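Side-chain contacts in N-(5'-phosphoribosyl)anthranilate isomerase (Jonesia denitrificans, PDB 4WUI), which probably catalyses the isomerisation of N-(5-phospho-beta-D-ribosyl)anthranilate to 1-(2-carboxyphenylamino)-1-deoxy-D-ribulose 5-phosphate, the third step from chorismate to tryptophan: residues A19-H24 against C54-V59; D13-D18 against K188-I193; Y5-G10 against V81-G86. All coordinates share one frame; numbering follows the deposited sequence. Where two conformers were deposited one is given.

The chain enters an eight-stranded parallel (beta/alpha)8 barrel through strand 5-8, where contact 3 opens; it closes a loop when strand 81-84 faces the first strand across the barrel interior. Contact 2 opens next, on helix 14-22, and closes only when the start of helix 190-204 returns beside that helix, bringing the first and last helices of the chain side by side. Contact 1, from the end of helix 14-22 to the approach to strand 57-62, is nested inside both loops, whereas contacts 2 and 3 cross along the chain. They also touch: T58 pairs with V81, Y5 OH reaches D57, A19 packs on P190, and K188 NZ meets the carbonyl of G10.

Contact 1: A19-H24 against C54-V59; sequences AAQAAH and CTIDTV
Q21 lays its amide against the tip of I56, with NE2 3.3 Å and CD 3.5 Å from I56 CD1. The methyl lies over a face of the amide, and the two side chains run obliquely past each other. Q21 was modelled in two conformers; in the one described, chi1 of -64° sets CG opposite the carbonyl carbon and a bend at chi2 (-93°) swings the amide towards I56. The two ends of the amide have different partners. OE1 accepts from D53 N, while NE2 donates to a water at 2.9 Å. The same water donates to Q21 O at 2.8 Å and weakly to T55 OG1, which is itself hydrogen-bonded to D53 OD1, so D53 helps to place both sides of the bridge.

Behind this first shell, H24, with positive phi (57°), donates its N-H to Q21 O at 3.1 Å in a Schellman motif; the preceding bond, A23 N to A19 O at 3.0 Å, is still regular helix. The imidazole of H24 turns a face to Q21 O, which lies 3.7 Å above the ring plane. The contact joins the C-terminal end of helix 14-22 to the loop leading into strand 57-62. I28 of strand 27-32, the neighbour of strand 57-62, is touched by both A20 and I56, while A19 and A23 pack against helix 190-204.

Contact 2: D13-D18 against K188-I193; sequences DPHAID and KDPAKI
A16 and K188 bring their backbones closest, with 5.6 Å between their CA atoms, where the first turn of helix 14-22 lies beside the lead-in to helix 190-204. Their CB atoms meet at 3.6 Å, and from there the lysine turns away: the bend at chi2 (65°) carries NZ off to a salt bridge with E182 and to the carbonyls of C9 and G10. H15 and P190 cross at about a right angle, H15 CE1 lying 3.5 Å from P190 CG in an oblique approach. I193 CD1 adds a looser touch on the A16 carbonyl.

OD1 of D13, the N-cap of helix 14-22, accepts from A16 N at 3.2 Å, the donor standing 56° out of the carboxylate plane, and takes a hydrogen from each of two waters. One of these accepts from K188 N; the other donates to K188 O at 2.8 Å and lies in the plane of the H15 ring, 3.2 Å from H15 ND1. The helix start probably stabilises the capping carboxylate's negative charge. Van der Waals contacts tie helix 14-22 to K188 and the start of helix 190-204, and the waters tie its N-cap to the K188 backbone, without a direct hydrogen bond.

Contact 3: Y5-G10 against V81-G86; sequences YIKVCG and VLQLHG
K7 and Q83 face each other across the barrel interior from strands 5-8 and 81-84, which are separated by strands 27-32 and 57-62; their CA atoms stand 11.9 Å apart, too far for backbone pairing. The side chains span the gap from opposite directions. K7 leaves its strand with CG trans to the backbone nitrogen (chi1 177°) and stays extended until chi4 (-88°), where the last bond turns NZ aside. Q83 is likewise stretched out beyond CG. They meet in a single hydrogen bond, K7 NZ to Q83 OE1 at 2.8 Å, with the nitrogen in the carbonyl plane, on a lone pair of OE1 and at a C=O...N angle of 131°. K7 CE follows at 3.4 Å from the same oxygen.

The lysine has a second, charged partner in D176, from strand 174-177, so its amino group is held between a carboxylate and a neutral amide. W104 packs against both K7 and Q83, and V59 and V61 line the glutamine. A citrate, probably from the crystallisation liquor, lies near K7. Inside the barrel, D176 and Q83 together satisfy the buried amino group, and a polar bond rather than packing links the first and fourth strands.

Contact 1: A19-H24 against C54-V59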
loop_
_atom_site.group_PDB
_atom_site.type_symbol
_atom_site.label_atom_id
_atom_site.label_comp_id
_atom_site.label_asym_id
_atom_site.label_seq_id
_atom_site.Cartn_x
_atom_site.Cartn_y
_atom_site.Cartn_z
ATOM N N ALA A 19 16.171 1.322 -4.105
ATOM C CA ALA A 19 15.644 0.318 -5.033
ATOM C C ALA A 19 14.272 0.730 -5.557
ATOM O O ALA A 19 13.953 0.532 -6.736
ATOM C CB ALA A 19 15.576 -1.031 -4.352
ATOM N N ALA A 20 13.433 1.266 -4.690
ATOM C CA ALA A 20 12.112 1.712 -5.102
ATOM C C ALA A 20 12.206 2.861 -6.125
ATOM O O ALA A 20 11.447 2.889 -7.102
ATOM C CB ALA A 20 11.328 2.123 -3.879
ATOM N N GLN A 21 13.139 3.808 -5.920
ATOM C CA GLN A 21 13.338 4.912 -6.868
ATOM C C GLN A 21 13.887 4.367 -8.185
ATOM O O GLN A 21 13.505 4.830 -9.256
ATOM C CB GLN A 21 14.294 5.994 -6.317
ATOM C CG GLN A 21 13.822 6.767 -5.039
ATOM C CD GLN A 21 13.057 8.114 -5.231
ATOM O OE1 GLN A 21 12.978 8.888 -4.273
ATOM N NE2 GLN A 21 12.449 8.359 -6.393
ATOM N N ALA A 22 14.815 3.414 -8.122
ATOM C CA ALA A 22 15.407 2.862 -9.333
ATOM C C ALA A 22 14.375 2.108 -10.175
ATOM O O ALA A 22 14.491 2.062 -11.395
ATOM C CB ALA A 22 16.585 1.963 -8.997
ATOM N N ALA A 23 13.397 1.501 -9.522
ATOM C CA ALA A 23 12.321 0.766 -10.196
ATOM C C ALA A 23 11.155 1.691 -10.572
ATOM O O ALA A 23 10.188 1.241 -11.164
ATOM C CB ALA A 23 11.816 -0.327 -9.302
ATOM N N HIS A 24 11.229 2.970 -10.232
ATOM C CA HIS A 24 10.190 3.941 -10.575
ATOM C C HIS A 24 8.825 3.527 -10.050
ATOM O O HIS A 24 7.831 3.606 -10.779
ATOM C CB HIS A 24 10.189 4.228 -12.077
ATOM C CG HIS A 24 11.487 4.810 -12.525
ATOM N ND1 HIS A 24 12.558 4.053 -12.945
ATOM C CD2 HIS A 24 11.942 6.082 -12.464
ATOM C CE1 HIS A 24 13.580 4.844 -13.234
ATOM N NE2 HIS A 24 13.232 6.083 -12.941
ATOM N N CYS A 54 9.880 13.824 -5.741
ATOM C CA CYS A 54 8.482 14.159 -5.975
ATOM C C CYS A 54 7.838 13.215 -6.978
ATOM O O CYS A 54 6.665 13.399 -7.316
ATOM C CB CYS A 54 8.317 15.601 -6.463
ATOM S SG CYS A 54 8.901 15.841 -8.193
ATOM N N THR A 55 8.581 12.214 -7.463
ATOM C CA THR A 55 7.978 11.221 -8.371
ATOM C C THR A 55 7.329 10.055 -7.649
ATOM O O THR A 55 6.790 9.129 -8.295
ATOM C CB THR A 55 8.979 10.685 -9.403
ATOM O OG1 THR A 55 9.856 9.732 -8.793
ATOM C CG2 THR A 55 9.753 11.811 -10.047
ATOM N N ILE A 56 7.389 10.089 -6.317
ATOM C CA ILE A 56 6.830 9.033 -5.483
ATOM C C ILE A 56 5.924 9.646 -4.428
ATOM O O ILE A 56 6.334 10.574 -3.736
ATOM C CB ILE A 56 7.947 8.196 -4.809
ATOM C CG1 ILE A 56 8.769 7.461 -5.869
ATOM C CG2 ILE A 56 7.377 7.213 -3.790
ATOM C CD1 ILE A 56 9.875 6.568 -5.321
ATOM N N ASP A 57 4.701 9.130 -4.298
ATOM C CA ASP A 57 3.851 9.494 -3.191
ATOM C C ASP A 57 4.340 8.799 -1.919
ATOM O O ASP A 57 4.450 7.577 -1.882
ATOM C CB ASP A 57 2.401 9.036 -3.486
ATOM C CG ASP A 57 1.708 9.810 -4.579
ATOM O OD1 ASP A 57 2.004 10.998 -4.744
ATOM O OD2 ASP A 57 0.815 9.234 -5.242
ATOM N N THR A 58 4.611 9.575 -0.884
ATOM C CA THR A 58 4.942 9.006 0.408
ATOM C C THR A 58 3.664 8.824 1.225
ATOM O O THR A 58 2.784 9.684 1.239
ATOM C CB THR A 58 5.946 9.901 1.136
ATOM O OG1 THR A 58 5.388 11.206 1.284
ATOM C CG2 THR A 58 7.286 9.949 0.423
ATOM N N VAL A 59 3.582 7.692 1.919
ATOM C CA VAL A 59 2.376 7.289 2.602
ATOM C C VAL A 59 2.712 6.913 4.032
ATOM O O VAL A 59 3.529 6.023 4.271
ATOM C CB VAL A 59 1.713 6.084 1.885
ATOM C CG1 VAL A 59 0.380 5.755 2.541
ATOM C CG2 VAL A 59 1.554 6.337 0.389
HETATM O O HOH W 1 12.007 7.178 -8.994
#

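Contact 2: D13-D18 against K188-I193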
loop_
_atom_site.group_PDB
_atom_site.type_symbol
_atom_site.label_atom_id
_atom_site.label_comp_id
_atom_site.label_asym_id
_atom_site.label_seq_id
_atom_site.Cartn_x
_atom_site.Cartn_y
_atom_site.Cartn_z
ATOM N N ASP A 13 14.581 1.626 5.321
ATOM C CA ASP A 13 15.948 2.123 5.173
ATOM C C ASP A 13 16.159 2.738 3.795
ATOM O O ASP A 13 15.422 2.435 2.841
ATOM C CB ASP A 13 17.014 1.065 5.538
ATOM C CG ASP A 13 17.106 -0.127 4.613
ATOM O OD1 ASP A 13 16.190 -0.405 3.792
ATOM O OD2 ASP A 13 18.191 -0.783 4.718
ATOM N N PRO A 14 17.194 3.578 3.684
ATOM C CA PRO A 14 17.559 4.130 2.374
ATOM C C PRO A 14 17.901 3.065 1.351
ATOM O O PRO A 14 17.657 3.287 0.151
ATOM C CB PRO A 14 18.764 5.026 2.697
ATOM C CG PRO A 14 18.450 5.505 4.082
ATOM C CD PRO A 14 17.921 4.275 4.770
ATOM N N HIS A 15 18.460 1.946 1.770
ATOM C CA HIS A 15 18.819 0.906 0.823
ATOM C C HIS A 15 17.569 0.471 0.031
ATOM O O HIS A 15 17.627 0.261 -1.182
ATOM C CB HIS A 15 19.398 -0.259 1.632
ATOM C CG HIS A 15 20.076 -1.293 0.820
ATOM N ND1 HIS A 15 19.662 -2.609 0.712
ATOM C CD2 HIS A 15 21.219 -1.204 0.108
ATOM C CE1 HIS A 15 20.522 -3.278 -0.044
ATOM N NE2 HIS A 15 21.450 -2.439 -0.440
ATOM N N ALA A 16 16.440 0.352 0.719
ATOM C CA ALA A 16 15.167 0.005 0.079
ATOM C C ALA A 16 14.594 1.163 -0.728
ATOM O O ALA A 16 14.079 0.941 -1.825
ATOM C CB ALA A 16 14.195 -0.476 1.117
ATOM N N ILE A 17 14.667 2.378 -0.207
ATOM C CA ILE A 17 14.194 3.540 -0.947
ATOM C C ILE A 17 14.930 3.648 -2.269
ATOM O O ILE A 17 14.288 3.921 -3.303
ATOM C CB ILE A 17 14.324 4.843 -0.127
ATOM C CG1 ILE A 17 13.334 4.812 1.062
ATOM C CG2 ILE A 17 14.081 6.069 -1.001
ATOM C CD1 ILE A 17 13.452 5.989 2.003
ATOM N N ASP A 18 16.250 3.445 -2.268
ATOM C CA ASP A 18 17.004 3.531 -3.496
ATOM C C ASP A 18 16.486 2.540 -4.533
ATOM O O ASP A 18 16.380 2.871 -5.730
ATOM C CB ASP A 18 18.495 3.233 -3.224
ATOM C CG ASP A 18 19.214 4.351 -2.509
ATOM O OD1 ASP A 18 18.666 5.464 -2.456
ATOM O OD2 ASP A 18 20.333 4.099 -2.009
ATOM N N LYS A 188 13.398 -4.734 3.278
ATOM C CA LYS A 188 13.050 -4.837 1.859
ATOM C C LYS A 188 14.291 -5.232 1.071
ATOM O O LYS A 188 15.405 -4.770 1.338
ATOM C CB LYS A 188 12.416 -3.559 1.340
ATOM C CG LYS A 188 10.909 -3.670 1.215
ATOM C CD LYS A 188 10.214 -3.844 2.548
ATOM C CE LYS A 188 8.732 -4.108 2.378
ATOM N NZ LYS A 188 8.051 -4.228 3.680
ATOM N N ASP A 189 14.082 -6.088 0.076
ATOM C CA ASP A 189 15.139 -6.682 -0.731
ATOM C C ASP A 189 15.152 -5.992 -2.097
ATOM O O ASP A 189 14.204 -6.157 -2.860
ATOM C CB ASP A 189 14.811 -8.178 -0.882
ATOM C CG ASP A 189 15.871 -8.951 -1.654
ATOM O OD1 ASP A 189 16.588 -8.346 -2.473
ATOM O OD2 ASP A 189 16.016 -10.180 -1.442
ATOM N N PRO A 190 16.224 -5.239 -2.435
ATOM C CA PRO A 190 16.231 -4.550 -3.733
ATOM C C PRO A 190 15.951 -5.460 -4.928
ATOM O O PRO A 190 15.241 -5.047 -5.835
ATOM C CB PRO A 190 17.655 -3.962 -3.786
ATOM C CG PRO A 190 17.962 -3.660 -2.344
ATOM C CD PRO A 190 17.408 -4.878 -1.622
ATOM N N ALA A 191 16.525 -6.661 -4.945
ATOM C CA ALA A 191 16.306 -7.539 -6.090
ATOM C C ALA A 191 14.835 -7.921 -6.222
ATOM O O ALA A 191 14.330 -8.035 -7.342
ATOM C CB ALA A 191 17.174 -8.777 -5.988
ATOM N N LYS A 192 14.166 -8.168 -5.105
ATOM C CA LYS A 192 12.751 -8.504 -5.157
ATOM C C LYS A 192 11.907 -7.315 -5.592
ATOM O O LYS A 192 10.915 -7.497 -6.301
ATOM C CB LYS A 192 12.237 -9.072 -3.835
ATOM C CG LYS A 192 12.814 -10.440 -3.507
ATOM C CD LYS A 192 12.225 -10.972 -2.230
ATOM C CE LYS A 192 12.716 -12.354 -1.908
ATOM N NZ LYS A 192 11.966 -12.901 -0.754
ATOM N N ILE A 193 12.244 -6.108 -5.139
ATOM C CA ILE A 193 11.524 -4.924 -5.604
ATOM C C ILE A 193 11.636 -4.792 -7.106
ATOM O O ILE A 193 10.645 -4.577 -7.801
ATOM C CB ILE A 193 12.029 -3.649 -4.863
ATOM C CG1 ILE A 193 11.576 -3.675 -3.384
ATOM C CG2 ILE A 193 11.542 -2.383 -5.549
ATOM C CD1 ILE A 193 12.256 -2.620 -2.531
HETATM O O HOH W 2 13.773 -1.780 4.316
HETATM O O HOH W 3 16.959 -2.759 2.465
#

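Contact 3: Y5-G10 against V81-G86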
loop_
_atom_site.group_PDB
_atom_site.type_symbol
_atom_site.label_atom_id
_atom_site.label_comp_id
_atom_site.label_asym_id
_atom_site.label_seq_id
_atom_site.Cartn_x
_atom_site.Cartn_y
_atom_site.Cartn_z
ATOM N N TYR A 5 -0.867 1.547 -10.832
ATOM C CA TYR A 5 -0.149 2.184 -9.726
ATOM C C TYR A 5 0.530 1.125 -8.859
ATOM O O TYR A 5 -0.109 0.154 -8.496
ATOM C CB TYR A 5 -1.142 2.987 -8.927
ATOM C CG TYR A 5 -0.611 3.940 -7.890
ATOM C CD1 TYR A 5 -0.432 5.289 -8.162
ATOM C CD2 TYR A 5 -0.344 3.534 -6.608
ATOM C CE1 TYR A 5 -0.052 6.199 -7.197
ATOM C CE2 TYR A 5 0.055 4.432 -5.627
ATOM C CZ TYR A 5 0.178 5.771 -5.921
ATOM O OH TYR A 5 0.478 6.618 -4.900
ATOM N N ILE A 6 1.805 1.328 -8.529
ATOM C CA ILE A 6 2.556 0.366 -7.718
ATOM C C ILE A 6 3.049 1.027 -6.439
ATOM O O ILE A 6 3.835 1.977 -6.495
ATOM C CB ILE A 6 3.755 -0.220 -8.473
ATOM C CG1 ILE A 6 3.283 -0.990 -9.718
ATOM C CG2 ILE A 6 4.571 -1.108 -7.548
ATOM C CD1 ILE A 6 4.415 -1.462 -10.648
ATOM N N LYS A 7 2.588 0.502 -5.310
ATOM C CA LYS A 7 3.063 0.912 -3.995
ATOM C C LYS A 7 3.856 -0.213 -3.357
ATOM O O LYS A 7 3.394 -1.346 -3.297
ATOM C CB LYS A 7 1.890 1.266 -3.084
ATOM C CG LYS A 7 2.354 1.632 -1.667
ATOM C CD LYS A 7 1.290 2.388 -0.912
ATOM C CE LYS A 7 1.465 2.374 0.562
ATOM N NZ LYS A 7 0.812 1.192 1.183
ATOM N N VAL A 8 5.035 0.134 -2.842
ATOM C CA VAL A 8 5.787 -0.751 -1.967
ATOM C C VAL A 8 5.607 -0.208 -0.556
ATOM O O VAL A 8 5.874 0.968 -0.291
ATOM C CB VAL A 8 7.262 -0.820 -2.344
ATOM C CG1 VAL A 8 7.930 -1.880 -1.493
ATOM C CG2 VAL A 8 7.412 -1.131 -3.846
ATOM N N CYS A 9 5.116 -1.065 0.331
ATOM C CA CYS A 9 4.760 -0.646 1.675
ATOM C C CYS A 9 5.745 -1.166 2.700
ATOM O O CYS A 9 6.321 -2.223 2.544
ATOM C CB CYS A 9 3.348 -1.123 2.023
ATOM S SG CYS A 9 2.656 -0.179 3.407
ATOM N N GLY A 10 5.904 -0.443 3.792
ATOM C CA GLY A 10 6.711 -0.940 4.879
ATOM C C GLY A 10 8.204 -0.888 4.647
ATOM O O GLY A 10 8.911 -1.828 5.015
ATOM N N VAL A 81 0.291 11.201 1.819
ATOM C CA VAL A 81 -0.938 10.435 2.021
ATOM C C VAL A 81 -0.950 9.829 3.428
ATOM O O VAL A 81 0.083 9.365 3.903
ATOM C CB VAL A 81 -1.029 9.278 1.004
ATOM C CG1 VAL A 81 -2.228 8.391 1.234
ATOM C CG2 VAL A 81 -0.997 9.769 -0.431
ATOM N N LEU A 82 -2.129 9.825 4.044
ATOM C CA LEU A 82 -2.392 9.081 5.276
ATOM C C LEU A 82 -3.220 7.852 4.956
ATOM O O LEU A 82 -4.354 7.987 4.480
ATOM C CB LEU A 82 -3.118 9.986 6.273
ATOM C CG LEU A 82 -3.562 9.326 7.581
ATOM C CD1 LEU A 82 -2.390 8.772 8.373
ATOM C CD2 LEU A 82 -4.335 10.318 8.436
ATOM N N GLN A 83 -2.672 6.650 5.193
ATOM C CA GLN A 83 -3.349 5.395 4.958
ATOM C C GLN A 83 -3.766 4.775 6.297
ATOM O O GLN A 83 -2.917 4.536 7.167
ATOM C CB GLN A 83 -2.458 4.405 4.179
ATOM C CG GLN A 83 -3.085 3.062 3.963
ATOM C CD GLN A 83 -2.169 2.076 3.286
ATOM O OE1 GLN A 83 -1.475 2.416 2.329
ATOM N NE2 GLN A 83 -2.158 0.844 3.771
ATOM N N LEU A 84 -5.063 4.506 6.442
ATOM C CA LEU A 84 -5.655 3.990 7.658
ATOM C C LEU A 84 -5.966 2.511 7.484
ATOM O O LEU A 84 -6.697 2.111 6.576
ATOM C CB LEU A 84 -6.960 4.743 7.944
ATOM C CG LEU A 84 -6.816 6.242 8.082
ATOM C CD1 LEU A 84 -8.182 6.900 8.237
ATOM C CD2 LEU A 84 -5.883 6.609 9.205
ATOM N N HIS A 85 -5.439 1.692 8.386
ATOM C CA HIS A 85 -5.756 0.279 8.351
ATOM C C HIS A 85 -7.212 0.019 8.769
ATOM O O HIS A 85 -7.947 0.921 9.193
ATOM C CB HIS A 85 -4.807 -0.456 9.262
ATOM C CG HIS A 85 -4.573 -1.884 8.886
ATOM N ND1 HIS A 85 -4.889 -2.943 9.717
ATOM C CD2 HIS A 85 -3.990 -2.429 7.790
ATOM C CE1 HIS A 85 -4.526 -4.079 9.143
ATOM N NE2 HIS A 85 -3.983 -3.794 7.968
ATOM N N GLY A 86 -7.638 -1.229 8.656
ATOM C CA GLY A 86 -9.041 -1.568 8.809
ATOM C C GLY A 86 -9.615 -1.448 10.214
ATOM O O GLY A 86 -10.847 -1.468 10.369
#